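AztD protein (Citrobacter koseri, PDB 6CMK) acts as a periplasmic zinc chaperone that hands one zinc ion directly to the solute-binding protein AztC of the AztABCD transport system. Local coordinates at residues S258-I263 and I272-P277; Y178-I183 and V194-V199; A41-P46 and E389-N394. All blocks are in the same frame, centred on the assembly; numbering follows the deposited sequence.

AztD is a beta propeller whose blades follow one another round a central axis. Its N-terminal strand 32-42 ends in the first half of contact 3, whose partner, 389-394, arrives only near the C terminus, so this contact closes a loop of more than 340 residues and joins the two chain ends in one blade. Contacts 2 and 1 both nest inside that loop. Contact 2 closes first, pairing 178-183 with 194-199 across a ten-residue excursion; contact 1 follows in series, pairing 258-263 with 272-277 across eight residues in a later blade. Their centres lie about 20 Å apart, and contacts 2 and 3 sit on opposite sides of the chain's centre.

Contact 1: residues S258-I263 and I272-P277; sequences STSTLI and IGNYGP
Asn-274 reaches across to Thr-259, Ser-260 and Thr-261 where the first two strands of a propeller blade, 262-264 and 271-274, form an antiparallel hairpin. Side-chain polar bonds dominate this end. Asn-274 CG sits between its backbone N and carbonyl carbon (chi1 68°), which turns the amide toward Ser-260 and Thr-261. Asn-274 OD1 accepts from two successive backbone amides: Ser-260 N comes in on a lone pair at 2.8 Å, while Thr-261 N, at 3.0 Å, stands above the carbonyl plane. ND2 of the same amide gives a nearly straight bond to Ser-260 OG, which lies in the amide plane; gripped at both ends, the Asn-274 amide is fixed in rotation. Thr-259 OG1 donates to Asn-274 O at 2.7 Å, almost in line with the C=O bond.

Backbone pairing takes over towards the hairpin's turn. Ile-263 and Ile-272 exchange two bonds as a hydrogen-bonded pair, and Asn-274 N donates to Thr-261 O.

Apolar contact is modest. Ile-263 and Ile-272 lie side by side, with Ile-263 CG1 3.8 Å from Ile-272 CB, against Phe-303 of the next blade. Without a side chain, Gly-273 admits Thr-259 CG2 to 3.6 Å from its CA. The Tyr-275 ring offers a face to Ser-258 N and its edge to Thr-259 OG1, and its OH is held by Pro-255 O.

The link to function is second-shell: Ser-260 O is hydrogen-bonded to ND1 of His-216, a ligand of a high-affinity zinc site.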
# COMPACT_ATOMS: atom_id res chain seq x y z
N SER B 258 12.88 -24.16 -19.12
CA SER B 258 11.67 -23.36 -19.02
C SER B 258 11.22 -23.36 -17.57
O SER B 258 11.71 -24.12 -16.74
CB SER B 258 10.55 -23.88 -19.94
OG SER B 258 10.03 -25.11 -19.46
N THR B 259 10.27 -22.47 -17.28
CA THR B 259 9.78 -22.23 -15.94
C THR B 259 8.43 -22.90 -15.74
O THR B 259 7.54 -22.78 -16.60
CB THR B 259 9.66 -20.73 -15.68
OG1 THR B 259 10.95 -20.12 -15.79
CG2 THR B 259 9.08 -20.47 -14.30
N SER B 260 8.26 -23.58 -14.61
CA SER B 260 6.98 -24.15 -14.22
C SER B 260 6.48 -23.66 -12.87
O SER B 260 5.38 -24.04 -12.47
CB SER B 260 7.07 -25.68 -14.22
OG SER B 260 8.06 -26.15 -13.32
N THR B 261 7.24 -22.83 -12.16
CA THR B 261 6.82 -22.30 -10.87
C THR B 261 7.37 -20.89 -10.74
O THR B 261 8.53 -20.67 -11.07
CB THR B 261 7.34 -23.16 -9.70
OG1 THR B 261 7.13 -24.54 -10.00
CG2 THR B 261 6.62 -22.81 -8.40
N LEU B 262 6.54 -19.96 -10.26
CA LEU B 262 6.90 -18.55 -10.17
C LEU B 262 6.60 -17.97 -8.80
O LEU B 262 5.65 -18.37 -8.12
CB LEU B 262 6.15 -17.70 -11.19
CG LEU B 262 6.48 -17.87 -12.66
CD1 LEU B 262 5.32 -17.36 -13.50
CD2 LEU B 262 7.77 -17.15 -13.00
N ILE B 263 7.40 -16.97 -8.42
CA ILE B 263 7.10 -16.06 -7.32
C ILE B 263 7.32 -14.64 -7.83
O ILE B 263 8.04 -14.40 -8.81
CB ILE B 263 7.96 -16.32 -6.06
CG1 ILE B 263 9.44 -16.27 -6.40
CG2 ILE B 263 7.59 -17.67 -5.43
CD1 ILE B 263 10.35 -16.37 -5.20
N ILE B 272 10.70 -14.44 -10.09
CA ILE B 272 11.71 -15.50 -10.06
C ILE B 272 11.01 -16.79 -10.45
O ILE B 272 9.94 -17.11 -9.93
CB ILE B 272 12.38 -15.61 -8.69
CG1 ILE B 272 13.12 -14.32 -8.35
CG2 ILE B 272 13.37 -16.79 -8.68
CD1 ILE B 272 13.71 -14.30 -6.96
N GLY B 273 11.60 -17.50 -11.40
CA GLY B 273 11.10 -18.79 -11.79
C GLY B 273 12.15 -19.86 -11.60
O GLY B 273 13.35 -19.57 -11.57
N ASN B 274 11.71 -21.11 -11.46
CA ASN B 274 12.66 -22.18 -11.66
C ASN B 274 13.03 -22.24 -13.14
O ASN B 274 12.43 -21.58 -13.99
CB ASN B 274 12.10 -23.51 -11.14
CG ASN B 274 10.92 -24.03 -11.94
OD1 ASN B 274 10.15 -23.27 -12.53
ND2 ASN B 274 10.75 -25.35 -11.95
N TYR B 275 14.06 -23.02 -13.45
CA TYR B 275 14.55 -23.11 -14.82
C TYR B 275 15.34 -24.39 -14.93
O TYR B 275 16.54 -24.38 -15.22
CB TYR B 275 15.40 -21.88 -15.19
CG TYR B 275 15.48 -21.63 -16.68
CD1 TYR B 275 14.38 -21.17 -17.38
CD2 TYR B 275 16.66 -21.85 -17.38
CE1 TYR B 275 14.44 -20.95 -18.75
CE2 TYR B 275 16.73 -21.63 -18.74
CZ TYR B 275 15.61 -21.18 -19.43
OH TYR B 275 15.67 -20.95 -20.78
N GLY B 276 14.66 -25.50 -14.70
CA GLY B 276 15.31 -26.74 -14.40
C GLY B 276 15.46 -26.88 -12.90
O GLY B 276 15.21 -25.94 -12.14
N PRO B 277 15.87 -28.06 -12.45
CA PRO B 277 15.80 -28.35 -11.01
C PRO B 277 16.84 -27.64 -10.16
O PRO B 277 16.63 -27.52 -8.94
CB PRO B 277 15.97 -29.88 -10.96
CG PRO B 277 16.59 -30.26 -12.27
CD PRO B 277 16.17 -29.24 -13.27

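Contact 2: residues Y178-I183 and V194-V199; sequences YAVVSI and VGARVV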
# COMPACT_ATOMS: atom_id res chain seq x y z
N TYR B 178 -13.61 -9.31 -15.52
CA TYR B 178 -12.98 -10.29 -16.41
C TYR B 178 -12.15 -11.26 -15.57
O TYR B 178 -11.87 -11.02 -14.40
CB TYR B 178 -12.07 -9.62 -17.44
CG TYR B 178 -12.76 -8.67 -18.39
CD1 TYR B 178 -13.37 -9.14 -19.55
CD2 TYR B 178 -12.82 -7.31 -18.13
CE1 TYR B 178 -14.00 -8.28 -20.42
CE2 TYR B 178 -13.45 -6.45 -18.99
CZ TYR B 178 -14.04 -6.94 -20.14
OH TYR B 178 -14.67 -6.08 -21.00
N ALA B 179 -11.74 -12.35 -16.21
CA ALA B 179 -10.72 -13.23 -15.68
C ALA B 179 -9.84 -13.69 -16.83
O ALA B 179 -10.24 -13.63 -17.99
CB ALA B 179 -11.30 -14.45 -14.96
N VAL B 180 -8.62 -14.11 -16.50
CA VAL B 180 -7.76 -14.81 -17.44
C VAL B 180 -7.71 -16.26 -16.99
O VAL B 180 -7.39 -16.54 -15.83
CB VAL B 180 -6.35 -14.20 -17.49
CG1 VAL B 180 -5.41 -15.10 -18.31
CG2 VAL B 180 -6.41 -12.80 -18.08
N VAL B 181 -8.02 -17.17 -17.90
CA VAL B 181 -8.05 -18.59 -17.57
C VAL B 181 -7.19 -19.35 -18.57
O VAL B 181 -7.06 -18.96 -19.74
CB VAL B 181 -9.48 -19.18 -17.56
CG1 VAL B 181 -10.35 -18.46 -16.55
CG2 VAL B 181 -10.11 -19.10 -18.94
N SER B 182 -6.63 -20.45 -18.10
CA SER B 182 -5.86 -21.33 -18.96
C SER B 182 -6.80 -22.10 -19.88
O SER B 182 -7.97 -22.34 -19.57
CB SER B 182 -5.04 -22.27 -18.10
OG SER B 182 -5.88 -22.96 -17.20
N ILE B 183 -6.26 -22.50 -21.02
CA ILE B 183 -6.99 -23.17 -22.09
C ILE B 183 -6.63 -24.65 -22.03
O ILE B 183 -5.45 -24.98 -22.11
CB ILE B 183 -6.64 -22.58 -23.46
CG1 ILE B 183 -7.01 -21.09 -23.51
CG2 ILE B 183 -7.30 -23.37 -24.58
CD1 ILE B 183 -6.34 -20.35 -24.65
N VAL B 194 -2.59 -25.14 -22.92
CA VAL B 194 -1.90 -24.73 -24.14
C VAL B 194 -1.82 -23.23 -24.28
O VAL B 194 -1.25 -22.74 -25.27
CB VAL B 194 -2.56 -25.35 -25.38
CG1 VAL B 194 -2.52 -26.87 -25.29
CG2 VAL B 194 -3.99 -24.87 -25.53
N GLY B 195 -2.36 -22.48 -23.33
CA GLY B 195 -2.33 -21.03 -23.40
C GLY B 195 -3.31 -20.46 -22.39
O GLY B 195 -3.76 -21.17 -21.49
N ALA B 196 -3.65 -19.19 -22.58
CA ALA B 196 -4.57 -18.50 -21.69
C ALA B 196 -5.43 -17.57 -22.51
O ALA B 196 -5.05 -17.16 -23.61
CB ALA B 196 -3.83 -17.70 -20.60
N ARG B 197 -6.59 -17.22 -21.96
CA ARG B 197 -7.47 -16.28 -22.64
C ARG B 197 -8.21 -15.41 -21.63
O ARG B 197 -8.41 -15.80 -20.48
CB ARG B 197 -8.50 -17.00 -23.53
CG ARG B 197 -9.46 -17.91 -22.78
CD ARG B 197 -10.60 -18.36 -23.70
NE ARG B 197 -10.14 -19.16 -24.83
CZ ARG B 197 -10.30 -20.47 -24.97
NH1 ARG B 197 -10.92 -21.19 -24.04
NH2 ARG B 197 -9.84 -21.09 -26.05
N VAL B 198 -8.60 -14.24 -22.09
CA VAL B 198 -9.50 -13.37 -21.34
C VAL B 198 -10.93 -13.87 -21.52
O VAL B 198 -11.34 -14.20 -22.64
CB VAL B 198 -9.36 -11.92 -21.81
CG1 VAL B 198 -10.33 -11.01 -21.05
CG2 VAL B 198 -7.92 -11.42 -21.66
N VAL B 199 -11.68 -13.95 -20.42
CA VAL B 199 -13.11 -14.19 -20.48
C VAL B 199 -13.81 -13.13 -19.63
O VAL B 199 -13.23 -12.59 -18.68
CB VAL B 199 -13.50 -15.61 -20.00
CG1 VAL B 199 -12.85 -16.67 -20.89
CG2 VAL B 199 -13.15 -15.81 -18.53
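Strands 178-183 and 195-199 run antiparallel, their axes closing to 4.3 Å with N-to-C directions 144° apart, in the middle of one propeller blade. Ala-179 with Val-199 and Val-181 with Arg-197 are hydrogen-bonded pairs, each closed by two N-H...O bonds; the straightest runs from Val-199 N to Ala-179 O at 2.8 Å. Between and beyond them Val-180 with Val-198 and Ser-182 with Ala-196 are non-hydrogen-bonded pairs, whose CA-H groups point at carbonyl oxygens of the opposite strand. The ladder distorts at its far end: Ile-183 N meets Gly-195 O from above the carbonyl plane, and Ile-183 O turns to Val-194 N at 3.0 Å.

On the face bearing Ala-179, Val-181, Ile-183, Arg-197 and Val-199, the main event is Ile-183 under the arginine head. With Ile-183 CG1 beside its own backbone N (chi1 -61°) and the Arg-197 chain bent at chi3, CG1 lies over the centre of one guanidinium face, 3.7 Å from Arg-197 CZ. The charged plane is thus packed on aliphatic carbon while NE forms a salt bridge with Asp-209. Nearby, Val-181 CG2 touches Val-199 CG1 at 4.1 Å.

The opposite face carries small side chains, mostly apolar: Val-180 CG1 meets Ala-196 CB at 3.8 Å, and Val-180 CG2 meets Val-198 CG2. Ser-182 is its polar member, with OG bonded to His-168 NE2 and Val-171 N.

Strand 178-183 is flanked on its other edge by 172-174, and 195-200 by 205-206 and 208-211, while Val-180 and Ala-196 pack on Ile-236 and Leu-234 of strand 232-237 in the next blade.

Contact 3: residues A41-P46 and E389-N394; sequences ADHDKP and EGQPFN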
# COMPACT_ATOMS: atom_id res chain seq x y z
N ALA B 41 0.71 -25.40 7.97
CA ALA B 41 -0.05 -26.60 7.68
C ALA B 41 0.80 -27.84 7.91
O ALA B 41 1.97 -27.90 7.51
CB ALA B 41 -0.57 -26.59 6.24
N ASP B 42 0.21 -28.84 8.55
CA ASP B 42 0.85 -30.13 8.75
C ASP B 42 0.83 -30.91 7.45
O ASP B 42 -0.13 -30.83 6.68
CB ASP B 42 0.15 -30.90 9.86
CG ASP B 42 0.95 -32.08 10.34
OD1 ASP B 42 0.77 -33.19 9.79
OD2 ASP B 42 1.77 -31.89 11.27
N HIS B 43 1.89 -31.68 7.21
CA HIS B 43 2.00 -32.38 5.93
C HIS B 43 0.97 -33.50 5.83
O HIS B 43 0.44 -33.75 4.74
CB HIS B 43 3.39 -32.97 5.74
CG HIS B 43 3.53 -33.73 4.46
ND1 HIS B 43 3.30 -35.08 4.37
CD2 HIS B 43 3.83 -33.31 3.20
CE1 HIS B 43 3.48 -35.47 3.12
NE2 HIS B 43 3.80 -34.42 2.39
N ASP B 44 0.68 -34.17 6.94
CA ASP B 44 -0.18 -35.35 6.96
C ASP B 44 -1.52 -35.10 7.63
O ASP B 44 -2.54 -35.61 7.16
CB ASP B 44 0.53 -36.50 7.70
CG ASP B 44 1.98 -36.64 7.31
OD1 ASP B 44 2.25 -37.03 6.15
OD2 ASP B 44 2.85 -36.34 8.15
N LYS B 45 -1.54 -34.37 8.70
CA LYS B 45 -2.80 -34.22 9.42
C LYS B 45 -3.56 -33.00 8.93
O LYS B 45 -2.95 -32.00 8.54
CB LYS B 45 -2.54 -34.10 10.92
CG LYS B 45 -1.80 -35.29 11.53
CD LYS B 45 -2.22 -36.60 10.90
CE LYS B 45 -1.90 -37.79 11.80
NZ LYS B 45 -0.64 -37.58 12.58
N PRO B 46 -4.89 -33.06 8.92
CA PRO B 46 -5.70 -31.91 8.48
C PRO B 46 -5.78 -30.83 9.55
O PRO B 46 -6.82 -30.58 10.17
CB PRO B 46 -7.06 -32.56 8.20
CG PRO B 46 -7.12 -33.68 9.17
CD PRO B 46 -5.72 -34.24 9.23
N GLU B 389 4.35 -29.47 16.98
CA GLU B 389 4.17 -30.91 16.91
C GLU B 389 3.72 -31.33 15.52
O GLU B 389 3.04 -30.58 14.80
CB GLU B 389 3.18 -31.38 17.97
CG GLU B 389 1.85 -30.64 18.03
CD GLU B 389 1.01 -31.07 19.23
OE1 GLU B 389 1.60 -31.59 20.20
OE2 GLU B 389 -0.22 -30.89 19.19
N GLY B 390 4.15 -32.52 15.11
CA GLY B 390 3.83 -33.02 13.80
C GLY B 390 4.92 -32.78 12.77
O GLY B 390 6.11 -32.78 13.08
N GLN B 391 4.49 -32.60 11.52
CA GLN B 391 5.37 -32.32 10.40
C GLN B 391 4.99 -30.95 9.84
O GLN B 391 4.30 -30.85 8.82
CB GLN B 391 5.26 -33.40 9.33
CG GLN B 391 5.93 -34.68 9.72
CD GLN B 391 6.16 -35.58 8.54
OE1 GLN B 391 7.29 -36.02 8.27
NE2 GLN B 391 5.09 -35.87 7.81
N PRO B 392 5.39 -29.88 10.51
CA PRO B 392 5.09 -28.54 9.99
C PRO B 392 5.68 -28.40 8.60
O PRO B 392 6.86 -28.67 8.37
CB PRO B 392 5.75 -27.61 11.00
CG PRO B 392 6.80 -28.43 11.67
CD PRO B 392 6.27 -29.83 11.70
N PHE B 393 4.83 -27.99 7.66
CA PHE B 393 5.18 -28.07 6.24
C PHE B 393 4.95 -26.72 5.56
O PHE B 393 5.86 -25.87 5.55
CB PHE B 393 4.36 -29.20 5.61
CG PHE B 393 4.64 -29.44 4.16
CD1 PHE B 393 5.92 -29.39 3.66
CD2 PHE B 393 3.60 -29.75 3.30
CE1 PHE B 393 6.17 -29.62 2.31
CE2 PHE B 393 3.84 -29.98 1.97
CZ PHE B 393 5.12 -29.92 1.47
N ASN B 394 3.77 -26.49 5.00
CA ASN B 394 3.49 -25.23 4.33
C ASN B 394 3.32 -24.09 5.33
O ASN B 394 2.76 -24.27 6.42
CB ASN B 394 2.22 -25.33 3.48
CG ASN B 394 2.37 -26.30 2.32
OD1 ASN B 394 1.52 -27.15 2.09
ND2 ASN B 394 3.47 -26.17 1.60
O HOH W 1 2.51 -29.40 12.14
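His-43 and Phe-393 both carry CG opposite the backbone N (chi1 179° and -178°), and with both CB atoms directed across the contact this brings the two rings together as a T-shaped pair. The contact is the closure of the propeller, in which C-terminal strand 392-403 joins N-terminal strand 32-42 in one blade, as in the "velcro" of many propellers. The His-43 edge is turned to the Phe-393 face: planes 72° apart, centroids 4.9 Å apart, and CD2 of His-43 3.5 Å from CE2 of Phe-393, towards the rim of the ring. Asn-394 ND2 lies over the opposite face of the phenyl, while OD1 of that amide is bonded to Asn-69.

The backbone ladder is irregular. Phe-393 and Asn-394 both face Ala-41 in a classic beta bulge: Ala-41 N donates to Asn-394 O at 2.8 Å, and Phe-393 N returns a bond to Ala-41 O. Beyond it His-43 N is bonded to Gln-391 O.

Asp-42 is the polar hub, both carboxylate oxygens being engaged. OD1 accepts from Asp-44 N, which makes an Asx turn, and from Lys-45 N, which extends it to an Asx motif, the two N-H groups reaching OD1 from opposite faces of the carboxylate plane. OD2 takes Gln-391 N on its syn side, but well out of the carboxylate plane, at 2.8 Å, tying this turn to the segment that leads into the C-terminal strand. His-43 ND1, in turn, donates to Asp-44 OD1, a bond that lies in the imidazole plane but meets the carboxylate from above its own plane, and that would limit rotation of the ring whose edge meets Phe-393. The approach of Gln-391 NE2 to Asp-44 OD2 is too short to be trusted in detail.

A water completes the seam, donating to Asp-42 OD2 at 2.7 Å and to Glu-389 O at 3.0 Å.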